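Local coordinates for protein D-aminoacid aminotransferase-like PLP-dependent enzyme (Haemophilus somnus, PDB 3CEB) that is a pyridoxal-phosphate-dependent enzyme of the class IV aminotransferase family, putatively acting as a 4-amino-4-deoxychorismate lyase, at residues A51-L56 with Y75-F80; Q26-S31 with F44-I49; K48-A51 with L56-H59; F80-K85 with N189-L194. One frame throughout, in Å; residues are numbered along the deposited sequence.

Interaction 1: residues A51-L56 with Y75-F80; sequences AKHTAL and YVLQCF
With CG anti to the backbone N (chi1 168°), L77 sends its isobutyl group off strand 75-82 to meet H53, whose ring is swung beside its own backbone N (chi1 -68°) and comes from the opposite direction. Methyl CD2 of L77 settles over the middle of the imidazole, 3.4 Å from the ring centroid and 14° off the normal, a CH-pi contact in which the pi face of the ring meets the methyl group. H53 suits this place twice over, because its ND1 also donates to I49 O and ties the ring back to helix 46-51. Its backbone is the centre of an inverse gamma turn, and L56 N bonds to H53 O at 3.0 Å as the chain enters a short 3-10 segment. Strand 75-82 is an outermost strand of the chain's antiparallel four-stranded sheet, and Y75, L77 and C79 all point from one face of it toward this loop. L56 CD2 lies 4.1 Å from C79 SG, a loose apolar touch, while the L56 side chain also packs on I64 and C66 of strand 63-70. At the wet margin, one water accepts from K52 NZ (2.8 Å) and lies 2.9 Å from Y75 OH, joining the two polar ends.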
loop_
_atom_site.group_PDB
_atom_site.type_symbol
_atom_site.label_atom_id
_atom_site.label_comp_id
_atom_site.label_asym_id
_atom_site.label_seq_id
_atom_site.Cartn_x
_atom_site.Cartn_y
_atom_site.Cartn_z
ATOM N N ALA A 51 -7.372 3.258 18.463
ATOM C CA ALA A 51 -7.536 2.676 19.798
ATOM C C ALA A 51 -8.840 3.103 20.405
ATOM O O ALA A 51 -9.508 2.287 21.055
ATOM C CB ALA A 51 -6.363 3.040 20.745
ATOM N N LYS A 52 -9.208 4.379 20.213
ATOM C CA LYS A 52 -10.414 4.888 20.898
ATOM C C LYS A 52 -11.718 4.392 20.244
ATOM O O LYS A 52 -12.795 4.571 20.804
ATOM C CB LYS A 52 -10.391 6.398 21.155
ATOM C CG LYS A 52 -10.431 7.345 19.991
ATOM C CD LYS A 52 -10.184 8.754 20.573
ATOM C CE LYS A 52 -9.997 9.844 19.493
ATOM N NZ LYS A 52 -9.817 11.179 20.155
ATOM N N HIS A 53 -11.613 3.703 19.105
ATOM C CA HIS A 53 -12.786 2.994 18.567
ATOM C C HIS A 53 -12.702 1.590 19.127
ATOM O O HIS A 53 -12.319 0.641 18.473
ATOM C CB HIS A 53 -12.823 3.073 17.040
ATOM C CG HIS A 53 -13.082 4.466 16.537
ATOM N ND1 HIS A 53 -12.105 5.441 16.531
ATOM C CD2 HIS A 53 -14.211 5.058 16.064
ATOM C CE1 HIS A 53 -12.623 6.577 16.089
ATOM N NE2 HIS A 53 -13.899 6.373 15.801
ATOM N N THR A 54 -13.011 1.493 20.408
ATOM C CA THR A 54 -12.787 0.253 21.119
ATOM C C THR A 54 -13.622 -0.904 20.523
ATOM O O THR A 54 -13.233 -2.078 20.655
ATOM C CB THR A 54 -12.995 0.420 22.636
ATOM O OG1 THR A 54 -14.342 0.823 22.902
ATOM C CG2 THR A 54 -12.034 1.476 23.232
ATOM N N ALA A 55 -14.730 -0.596 19.835
ATOM C CA ALA A 55 -15.568 -1.668 19.228
ATOM C C ALA A 55 -14.782 -2.437 18.148
ATOM O O ALA A 55 -15.128 -3.526 17.745
ATOM C CB ALA A 55 -16.862 -1.115 18.647
ATOM N N LEU A 56 -13.709 -1.839 17.666
ATOM C CA LEU A 56 -12.916 -2.501 16.628
ATOM C C LEU A 56 -12.218 -3.741 17.203
ATOM O O LEU A 56 -11.792 -4.594 16.467
ATOM C CB LEU A 56 -11.848 -1.580 16.047
ATOM C CG LEU A 56 -12.276 -0.435 15.149
ATOM C CD1 LEU A 56 -11.058 0.366 14.761
ATOM C CD2 LEU A 56 -12.993 -0.933 13.911
ATOM N N TYR A 75 -9.373 14.812 9.520
ATOM C CA TYR A 75 -9.303 13.444 9.035
ATOM C C TYR A 75 -10.716 12.878 9.099
ATOM O O TYR A 75 -11.597 13.453 9.736
ATOM C CB TYR A 75 -8.329 12.602 9.877
ATOM C CG TYR A 75 -8.860 12.305 11.254
ATOM C CD1 TYR A 75 -9.691 11.217 11.472
ATOM C CD2 TYR A 75 -8.583 13.154 12.330
ATOM C CE1 TYR A 75 -10.219 10.931 12.750
ATOM C CE2 TYR A 75 -9.141 12.918 13.609
ATOM C CZ TYR A 75 -9.950 11.783 13.823
ATOM O OH TYR A 75 -10.476 11.514 15.077
ATOM N N VAL A 76 -10.920 11.792 8.387
ATOM C CA VAL A 76 -12.130 11.006 8.452
ATOM C C VAL A 76 -11.693 9.540 8.560
ATOM O O VAL A 76 -10.807 9.039 7.818
ATOM C CB VAL A 76 -13.035 11.219 7.202
ATOM C CG1 VAL A 76 -14.159 10.226 7.174
ATOM C CG2 VAL A 76 -13.635 12.632 7.190
ATOM N N LEU A 77 -12.289 8.863 9.529
ATOM C CA LEU A 77 -12.072 7.430 9.711
ATOM C C LEU A 77 -13.298 6.747 9.244
ATOM O O LEU A 77 -14.380 7.183 9.518
ATOM C CB LEU A 77 -11.873 7.068 11.168
ATOM C CG LEU A 77 -11.917 5.577 11.501
ATOM C CD1 LEU A 77 -10.721 4.785 10.915
ATOM C CD2 LEU A 77 -11.944 5.451 12.998
ATOM N N GLN A 78 -13.075 5.669 8.524
ATOM C CA GLN A 78 -14.102 4.795 7.983
ATOM C C GLN A 78 -13.688 3.336 8.152
ATOM O O GLN A 78 -12.568 2.971 7.851
ATOM C CB GLN A 78 -14.251 5.036 6.511
ATOM C CG GLN A 78 -15.094 6.216 6.157
ATOM C CD GLN A 78 -15.205 6.354 4.671
ATOM O OE1 GLN A 78 -14.235 6.712 4.008
ATOM N NE2 GLN A 78 -16.369 6.046 4.134
ATOM N N CYS A 79 -14.601 2.490 8.602
ATOM C CA CYS A 79 -14.225 1.111 8.843
ATOM C C CYS A 79 -15.111 0.201 8.106
ATOM O O CYS A 79 -16.295 0.413 8.103
ATOM C CB CYS A 79 -14.365 0.816 10.322
ATOM S SG CYS A 79 -13.680 2.139 11.346
ATOM N N PHE A 80 -14.538 -0.802 7.475
ATOM C CA PHE A 80 -15.347 -1.802 6.741
ATOM C C PHE A 80 -14.925 -3.213 7.122
ATOM O O PHE A 80 -13.765 -3.445 7.443
ATOM C CB PHE A 80 -15.130 -1.703 5.227
ATOM C CG PHE A 80 -15.241 -0.337 4.676
ATOM C CD1 PHE A 80 -14.193 0.544 4.786
ATOM C CD2 PHE A 80 -16.389 0.057 4.008
ATOM C CE1 PHE A 80 -14.289 1.813 4.272
ATOM C CE2 PHE A 80 -16.498 1.326 3.482
ATOM C CZ PHE A 80 -15.461 2.205 3.609
HETATM O O HOH W 1 -9.298 12.143 17.625
#

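Interaction 2: residues Q26-S31 with F44-I49; sequences QRYEKS and FDLAKI
Y28 and F44 are joined by one hydrogen bond: F44 N donates to the phenol oxygen OH of Y28 at 2.9 Å, with an N-H...O angle of 156° and the nitrogen lying in the plane of the tyrosine ring, at its edge. Tyrosine suits the place because its long, rigid ring carries a hydroxyl at the far end. The anti placement of CG to the backbone N (chi1 163°) aims that ring from helix 21-35 across to the chain just ahead of helix 46-51, where its oxygen accepts from the F44 N-H. A further polar bond stays within its own segment: D45 is the N-cap of helix 46-51, its short carboxylate accepting from K48 N through OD1 (3.2 Å). Helix 21-35 meets the start of helix 46-51 within the part of this class IV aminotransferase fold that carries R27, which pairs with E9 and makes a weak hydrogen bond to the phosphate of the cofactor-bearing lysine at position 103. Apolar packing does the rest. L46 CD1 lies 3.9 Å from Y28 CB, and its other methyl, CD2, hangs over one face of the phenol, offset toward the rim. The branched leucine can therefore touch both the stem and the ring. F44 CB comes within 4.2 Å of Y28 CZ, while the F44 ring continues to an edge-to-face meeting with Y75.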
loop_
_atom_site.group_PDB
_atom_site.type_symbol
_atom_site.label_atom_id
_atom_site.label_comp_id
_atom_site.label_asym_id
_atom_site.label_seq_id
_atom_site.Cartn_x
_atom_site.Cartn_y
_atom_site.Cartn_z
ATOM N N GLN A 26 4.573 6.922 10.352
ATOM C CA GLN A 26 5.778 7.498 9.742
ATOM C C GLN A 26 5.474 8.068 8.384
ATOM O O GLN A 26 5.911 9.183 8.085
ATOM C CB GLN A 26 6.935 6.520 9.517
ATOM C CG GLN A 26 7.572 5.991 10.729
ATOM C CD GLN A 26 8.820 5.121 10.382
ATOM O OE1 GLN A 26 8.887 3.916 10.729
ATOM N NE2 GLN A 26 9.802 5.738 9.685
ATOM N N ARG A 27 4.771 7.272 7.574
ATOM C CA ARG A 27 4.428 7.662 6.209
ATOM C C ARG A 27 3.503 8.841 6.250
ATOM O O ARG A 27 3.629 9.793 5.471
ATOM C CB ARG A 27 3.763 6.526 5.418
ATOM C CG ARG A 27 3.478 6.910 3.979
ATOM C CD ARG A 27 3.048 5.799 3.104
ATOM N NE ARG A 27 1.808 5.201 3.571
ATOM C CZ ARG A 27 1.271 4.094 3.066
ATOM N NH1 ARG A 27 1.843 3.466 2.043
ATOM N NH2 ARG A 27 0.144 3.614 3.604
ATOM N N TYR A 28 2.573 8.780 7.184
ATOM C CA TYR A 28 1.660 9.894 7.371
ATOM C C TYR A 28 2.463 11.191 7.592
ATOM O O TYR A 28 2.220 12.194 6.929
ATOM C CB TYR A 28 0.663 9.596 8.499
ATOM C CG TYR A 28 -0.090 10.765 9.075
ATOM C CD1 TYR A 28 -0.875 11.562 8.285
ATOM C CD2 TYR A 28 -0.051 11.037 10.440
ATOM C CE1 TYR A 28 -1.562 12.618 8.822
ATOM C CE2 TYR A 28 -0.737 12.074 10.975
ATOM C CZ TYR A 28 -1.492 12.877 10.167
ATOM O OH TYR A 28 -2.213 13.936 10.679
ATOM N N GLU A 29 3.444 11.183 8.466
ATOM C CA GLU A 29 4.152 12.440 8.732
ATOM C C GLU A 29 5.032 12.862 7.549
ATOM O O GLU A 29 5.171 14.046 7.250
ATOM C CB GLU A 29 4.993 12.365 10.021
ATOM C CG GLU A 29 4.228 11.802 11.223
ATOM C CD GLU A 29 4.840 12.089 12.583
ATOM O OE1 GLU A 29 5.938 12.744 12.642
ATOM O OE2 GLU A 29 4.189 11.678 13.590
ATOM N N LYS A 30 5.658 11.873 6.919
ATOM C CA LYS A 30 6.539 12.063 5.738
ATOM C C LYS A 30 5.660 12.735 4.667
ATOM O O LYS A 30 6.036 13.670 4.001
ATOM C CB LYS A 30 7.008 10.680 5.281
ATOM C CG LYS A 30 8.408 10.466 4.768
ATOM C CD LYS A 30 8.835 8.954 5.153
ATOM N N SER A 31 4.423 12.288 4.595
ATOM C CA SER A 31 3.498 12.761 3.599
ATOM C C SER A 31 3.066 14.175 3.881
ATOM O O SER A 31 3.058 15.015 2.991
ATOM C CB SER A 31 2.306 11.818 3.529
ATOM O OG SER A 31 2.761 10.546 3.083
ATOM N N PHE A 44 -1.961 14.231 13.598
ATOM C CA PHE A 44 -2.783 13.355 14.412
ATOM C C PHE A 44 -1.997 12.151 14.875
ATOM O O PHE A 44 -1.008 11.738 14.259
ATOM C CB PHE A 44 -4.003 12.908 13.585
ATOM C CG PHE A 44 -4.983 14.033 13.342
ATOM C CD1 PHE A 44 -5.705 14.548 14.386
ATOM C CD2 PHE A 44 -5.086 14.617 12.116
ATOM C CE1 PHE A 44 -6.547 15.606 14.196
ATOM C CE2 PHE A 44 -5.943 15.699 11.916
ATOM C CZ PHE A 44 -6.668 16.192 12.945
ATOM N N ASP A 45 -2.405 11.587 15.992
ATOM C CA ASP A 45 -1.779 10.345 16.465
ATOM C C ASP A 45 -2.694 9.216 15.987
ATOM O O ASP A 45 -3.751 8.950 16.558
ATOM C CB ASP A 45 -1.620 10.400 17.976
ATOM C CG ASP A 45 -1.031 9.141 18.571
ATOM O OD1 ASP A 45 -1.069 8.040 17.957
ATOM O OD2 ASP A 45 -0.554 9.275 19.711
ATOM N N LEU A 46 -2.310 8.598 14.879
ATOM C CA LEU A 46 -3.112 7.560 14.264
ATOM C C LEU A 46 -3.399 6.393 15.222
ATOM O O LEU A 46 -4.459 5.817 15.187
ATOM C CB LEU A 46 -2.415 7.029 13.004
ATOM C CG LEU A 46 -2.115 7.999 11.847
ATOM C CD1 LEU A 46 -1.658 7.229 10.573
ATOM C CD2 LEU A 46 -3.331 8.887 11.563
ATOM N N ALA A 47 -2.460 6.032 16.075
ATOM C CA ALA A 47 -2.707 4.926 17.005
ATOM C C ALA A 47 -3.845 5.312 17.930
ATOM O O ALA A 47 -4.736 4.515 18.192
ATOM C CB ALA A 47 -1.453 4.576 17.819
ATOM N N LYS A 48 -3.829 6.545 18.418
ATOM C CA LYS A 48 -4.882 7.006 19.348
ATOM C C LYS A 48 -6.280 7.051 18.703
ATOM O O LYS A 48 -7.259 6.729 19.350
ATOM C CB LYS A 48 -4.572 8.359 19.922
ATOM C CG LYS A 48 -3.395 8.377 20.856
ATOM C CD LYS A 48 -3.377 9.636 21.769
ATOM C CE LYS A 48 -2.056 9.741 22.562
ATOM N NZ LYS A 48 -2.105 10.896 23.486
ATOM N N ILE A 49 -6.340 7.429 17.429
ATOM C CA ILE A 49 -7.589 7.519 16.708
ATOM C C ILE A 49 -8.248 6.155 16.636
ATOM O O ILE A 49 -9.439 6.000 16.844
ATOM C CB ILE A 49 -7.392 8.061 15.271
ATOM C CG1 ILE A 49 -7.039 9.538 15.344
ATOM C CG2 ILE A 49 -8.713 7.920 14.457
ATOM C CD1 ILE A 49 -6.621 10.172 14.002
#

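Interaction 3: residues K48-A51 with L56-H59; sequences KIIA and LFTH. With SO4 (sulfate ion), chain D.
H59 ND1 donates to O4 of a bound sulfate at 2.9 Å in an almost straight bond (171°), the anion sitting at the edge of the imidazole with its sulfur in the ring plane. R60 N and E61 N also bond to the sulfate, so it is held by backbone N-H groups as well as by a ring; it probably comes from the crystallisation liquor. T58 CG2 covers one face of that imidazole, 3.6 Å above its centre. The contact between 48-51 and 56-59 itself is apolar and lies at the other end of the loop segment. I50 CG2, which lies anti to the backbone N while CG1 lies beside it, is the branch that does the touching. It meets F57 CZ at 3.6 Å, at the edge of the phenyl ring, and L56 CD1 at 4.1 Å; both loop side chains run at about a right angle to the isoleucine. A beta-branched residue is apt here, since CG2 can serve the loop while the CG1 arm carries CD1 toward L77 of strand 75-82. F57 CE2 approaches A51 O to 3.8 Å, again at the ring edge, and L56 CB lies over the phenyl face. I50 and F57 both reach I13 of strand 7-14, so the end of helix 46-51 and the returning loop are packed together against the four-stranded antiparallel sheet.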
loop_
_atom_site.group_PDB
_atom_site.type_symbol
_atom_site.label_atom_id
_atom_site.label_comp_id
_atom_site.label_asym_id
_atom_site.label_seq_id
_atom_site.Cartn_x
_atom_site.Cartn_y
_atom_site.Cartn_z
ATOM N N LYS A 48 -3.829 6.545 18.418
ATOM C CA LYS A 48 -4.882 7.006 19.348
ATOM C C LYS A 48 -6.280 7.051 18.703
ATOM O O LYS A 48 -7.259 6.729 19.350
ATOM C CB LYS A 48 -4.572 8.359 19.922
ATOM C CG LYS A 48 -3.395 8.377 20.856
ATOM C CD LYS A 48 -3.377 9.636 21.769
ATOM C CE LYS A 48 -2.056 9.741 22.562
ATOM N NZ LYS A 48 -2.105 10.896 23.486
ATOM N N ILE A 49 -6.340 7.429 17.429
ATOM C CA ILE A 49 -7.589 7.519 16.708
ATOM C C ILE A 49 -8.248 6.155 16.636
ATOM O O ILE A 49 -9.439 6.000 16.844
ATOM C CB ILE A 49 -7.392 8.061 15.271
ATOM C CG1 ILE A 49 -7.039 9.538 15.344
ATOM C CG2 ILE A 49 -8.713 7.920 14.457
ATOM C CD1 ILE A 49 -6.621 10.172 14.002
ATOM N N ILE A 50 -7.434 5.155 16.368
ATOM C CA ILE A 50 -7.929 3.799 16.199
ATOM C C ILE A 50 -8.328 3.213 17.548
ATOM O O ILE A 50 -9.441 2.737 17.739
ATOM C CB ILE A 50 -6.828 2.904 15.578
ATOM C CG1 ILE A 50 -6.518 3.385 14.156
ATOM C CG2 ILE A 50 -7.226 1.430 15.587
ATOM C CD1 ILE A 50 -7.721 3.437 13.298
ATOM N N ALA A 51 -7.372 3.258 18.463
ATOM C CA ALA A 51 -7.536 2.676 19.798
ATOM C C ALA A 51 -8.840 3.103 20.405
ATOM O O ALA A 51 -9.508 2.287 21.055
ATOM C CB ALA A 51 -6.363 3.040 20.745
ATOM N N LEU A 56 -13.709 -1.839 17.666
ATOM C CA LEU A 56 -12.916 -2.501 16.628
ATOM C C LEU A 56 -12.218 -3.741 17.203
ATOM O O LEU A 56 -11.792 -4.594 16.467
ATOM C CB LEU A 56 -11.848 -1.580 16.047
ATOM C CG LEU A 56 -12.276 -0.435 15.149
ATOM C CD1 LEU A 56 -11.058 0.366 14.761
ATOM C CD2 LEU A 56 -12.993 -0.933 13.911
ATOM N N PHE A 57 -12.128 -3.844 18.506
ATOM C CA PHE A 57 -11.325 -4.897 19.109
ATOM C C PHE A 57 -12.105 -5.857 19.939
ATOM O O PHE A 57 -11.531 -6.671 20.587
ATOM C CB PHE A 57 -10.238 -4.281 19.979
ATOM C CG PHE A 57 -9.517 -3.186 19.278
ATOM C CD1 PHE A 57 -8.662 -3.466 18.260
ATOM C CD2 PHE A 57 -9.732 -1.883 19.601
ATOM C CE1 PHE A 57 -8.038 -2.467 17.574
ATOM C CE2 PHE A 57 -9.083 -0.856 18.914
ATOM C CZ PHE A 57 -8.248 -1.163 17.908
ATOM N N THR A 58 -13.416 -5.754 19.920
ATOM C CA THR A 58 -14.232 -6.655 20.686
ATOM C C THR A 58 -13.991 -8.110 20.285
ATOM O O THR A 58 -14.079 -9.012 21.112
ATOM C CB THR A 58 -15.707 -6.314 20.524
ATOM O OG1 THR A 58 -15.954 -5.079 21.203
ATOM C CG2 THR A 58 -16.593 -7.426 21.123
ATOM N N HIS A 59 -13.669 -8.332 19.016
ATOM C CA HIS A 59 -13.520 -9.698 18.515
ATOM C C HIS A 59 -12.129 -9.952 17.927
ATOM O O HIS A 59 -11.569 -9.074 17.271
ATOM C CB HIS A 59 -14.591 -9.985 17.464
ATOM C CG HIS A 59 -15.994 -9.946 17.994
ATOM N ND1 HIS A 59 -16.504 -10.913 18.840
ATOM C CD2 HIS A 59 -17.003 -9.066 17.771
ATOM C CE1 HIS A 59 -17.762 -10.622 19.127
ATOM N NE2 HIS A 59 -18.090 -9.512 18.482
HETATM S S SO4 D . -13.949 -13.548 18.940
HETATM O O1 SO4 D . -12.883 -12.940 19.747
HETATM O O2 SO4 D . -13.626 -14.953 18.693
HETATM O O3 SO4 D . -14.083 -12.961 17.599
HETATM O O4 SO4 D . -15.213 -13.398 19.656
#

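Interaction 4: residues F80-K85 with N189-L194; sequences FPYQQK and NAMNGL
Y82, near the end of strand 75-82, faces M191, a selenomethionine label in a type I beta turn running from N189 to N192; the side chains slide past each other in opposite directions in a Met-aromatic contact. The tyrosine CG is anti to the backbone N, pointing the ring off the strand toward the turn. M191 is bent at chi2 (-59°) and again at chi3, and this flexible, unbranched methionine chain can so fold above one ring face. Atom SE stands 5.0 Å from the Y82 centroid and only 10° off the normal, while methyl CE lies nearer, offset toward the rim; its closest approach is modelled too short to carry weight. N192 meets the tyrosine differently: its amide plane stands 89° from the ring, and ND2 is 3.7 Å from Y82 OH, the gap being bridged by a water in the ring plane. N189 also opens an Asx turn, as its OD1 accepts from M191 N at 3.0 Å. The same turn brings A190 N to the phosphate of the cofactor-bearing lysine at position 103, so this loop helps line the PLP site. N192 OD1 bonds to a glycerol, probably from the crystallisation liquor. N192 ND2 donates to the bridging water at 3.1 Å and, in a nearly straight bond of 2.7 Å, to N189 OD1, reaching that oxygen from the face of its carbonyl plane opposite the one M191 N uses.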
loop_
_atom_site.group_PDB
_atom_site.type_symbol
_atom_site.label_atom_id
_atom_site.label_comp_id
_atom_site.label_asym_id
_atom_site.label_seq_id
_atom_site.Cartn_x
_atom_site.Cartn_y
_atom_site.Cartn_z
ATOM N N PHE A 80 -14.538 -0.802 7.475
ATOM C CA PHE A 80 -15.347 -1.802 6.741
ATOM C C PHE A 80 -14.925 -3.213 7.122
ATOM O O PHE A 80 -13.765 -3.445 7.443
ATOM C CB PHE A 80 -15.130 -1.703 5.227
ATOM C CG PHE A 80 -15.241 -0.337 4.676
ATOM C CD1 PHE A 80 -14.193 0.544 4.786
ATOM C CD2 PHE A 80 -16.389 0.057 4.008
ATOM C CE1 PHE A 80 -14.289 1.813 4.272
ATOM C CE2 PHE A 80 -16.498 1.326 3.482
ATOM C CZ PHE A 80 -15.461 2.205 3.609
ATOM N N PRO A 81 -15.860 -4.166 7.060
ATOM C CA PRO A 81 -15.332 -5.516 7.184
ATOM C C PRO A 81 -14.513 -5.853 5.934
ATOM O O PRO A 81 -14.664 -5.217 4.875
ATOM C CB PRO A 81 -16.588 -6.389 7.256
ATOM C CG PRO A 81 -17.702 -5.563 6.667
ATOM C CD PRO A 81 -17.330 -4.145 6.884
ATOM N N TYR A 82 -13.642 -6.843 6.080
ATOM C CA TYR A 82 -12.757 -7.267 5.005
ATOM C C TYR A 82 -12.675 -8.785 4.931
ATOM O O TYR A 82 -12.622 -9.451 5.959
ATOM C CB TYR A 82 -11.358 -6.649 5.181
ATOM C CG TYR A 82 -10.395 -7.033 4.069
ATOM C CD1 TYR A 82 -10.385 -6.353 2.851
ATOM C CD2 TYR A 82 -9.503 -8.076 4.235
ATOM C CE1 TYR A 82 -9.510 -6.729 1.825
ATOM C CE2 TYR A 82 -8.631 -8.450 3.234
ATOM C CZ TYR A 82 -8.631 -7.791 2.030
ATOM O OH TYR A 82 -7.755 -8.211 1.049
ATOM N N GLN A 83 -12.684 -9.324 3.714
ATOM C CA GLN A 83 -12.500 -10.757 3.520
ATOM C C GLN A 83 -11.213 -10.925 2.728
ATOM O O GLN A 83 -10.920 -10.141 1.835
ATOM C CB GLN A 83 -13.678 -11.335 2.775
ATOM C CG GLN A 83 -14.977 -11.245 3.496
ATOM C CD GLN A 83 -15.427 -12.568 4.017
ATOM O OE1 GLN A 83 -15.279 -13.566 3.345
ATOM N NE2 GLN A 83 -16.009 -12.592 5.195
ATOM N N GLN A 84 -10.425 -11.925 3.103
ATOM C CA GLN A 84 -9.137 -12.184 2.478
ATOM C C GLN A 84 -9.394 -12.366 0.970
ATOM O O GLN A 84 -10.434 -12.854 0.543
ATOM C CB GLN A 84 -8.403 -13.387 3.144
ATOM C CG GLN A 84 -6.850 -13.343 3.080
ATOM N N LYS A 85 -8.468 -11.881 0.168
ATOM C CA LYS A 85 -8.570 -12.009 -1.262
ATOM C C LYS A 85 -7.290 -12.630 -1.799
ATOM O O LYS A 85 -6.233 -12.536 -1.179
ATOM C CB LYS A 85 -8.796 -10.654 -1.899
ATOM C CG LYS A 85 -10.203 -10.124 -1.802
ATOM C CD LYS A 85 -10.298 -8.697 -2.397
ATOM C CE LYS A 85 -11.746 -8.383 -2.789
ATOM N NZ LYS A 85 -11.932 -7.002 -3.275
ATOM N N ASN A 189 0.281 -5.501 0.686
ATOM C CA ASN A 189 -0.120 -4.177 1.106
ATOM C C ASN A 189 -0.657 -4.281 2.522
ATOM O O ASN A 189 -0.533 -5.355 3.158
ATOM C CB ASN A 189 -1.111 -3.498 0.136
ATOM C CG ASN A 189 -2.424 -4.258 0.003
ATOM O OD1 ASN A 189 -2.759 -5.120 0.823
ATOM N ND2 ASN A 189 -3.180 -3.919 -1.014
ATOM N N ALA A 190 -1.215 -3.185 3.036
ATOM C CA ALA A 190 -1.664 -3.184 4.451
ATOM C C ALA A 190 -2.603 -4.371 4.716
ATOM O O ALA A 190 -2.573 -4.955 5.818
ATOM C CB ALA A 190 -2.327 -1.859 4.837
HETATM N N MSE A 191 -3.392 -4.755 3.702
HETATM C CA MSE A 191 -4.431 -5.801 3.869
HETATM C C MSE A 191 -3.960 -7.174 3.428
HETATM O O MSE A 191 -4.693 -8.122 3.567
HETATM C CB MSE A 191 -5.698 -5.470 3.063
HETATM C CG MSE A 191 -6.295 -4.095 3.333
HETATM SE SE MSE A 191 -6.795 -3.862 5.191
HETATM C CE MSE A 191 -8.076 -5.281 5.376
ATOM N N ASN A 192 -2.763 -7.251 2.853
ATOM C CA ASN A 192 -2.215 -8.478 2.303
ATOM C C ASN A 192 -0.770 -8.664 2.697
ATOM O O ASN A 192 0.138 -8.128 2.100
ATOM C CB ASN A 192 -2.274 -8.493 0.791
ATOM C CG ASN A 192 -3.667 -8.486 0.251
ATOM O OD1 ASN A 192 -4.183 -9.525 -0.141
ATOM N ND2 ASN A 192 -4.290 -7.320 0.220
ATOM N N GLY A 193 -0.587 -9.438 3.746
ATOM C CA GLY A 193 0.711 -9.736 4.260
ATOM C C GLY A 193 1.333 -10.886 3.520
ATOM O O GLY A 193 0.836 -11.354 2.490
ATOM N N LEU A 194 2.437 -11.343 4.072
ATOM C CA LEU A 194 3.198 -12.375 3.430
ATOM C C LEU A 194 2.800 -13.686 4.065
ATOM O O LEU A 194 1.895 -13.815 4.883
ATOM C CB LEU A 194 4.691 -12.090 3.592
ATOM C CG LEU A 194 5.689 -13.071 2.987
ATOM C CD1 LEU A 194 5.581 -13.057 1.493
ATOM C CD2 LEU A 194 7.102 -12.720 3.430
ATOM O OXT LEU A 194 3.386 -14.690 3.741
HETATM O O HOH W 2 -7.173 -6.823 -0.944
#

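Along the chain, interaction 2 closes before interaction 1 opens, interaction 3 begins on the segment where interaction 2 ends, and interaction 4 reaches across 103 residues. Interactions 1 and 3 have centres about 6 Å apart and share A51 and L56; interactions 2 and 3 share helix 46-51, with centres about 16 Å apart. Y75 on strand 75-82 touches F44 and I49, joining interactions 1 and 2, whose centres lie about 14 Å apart. Interaction 4 uses the far end of that same strand, its centre about 16 Å from that of interaction 1, and links the N-terminal sheet to the C-terminal loop beside the cofactor phosphate.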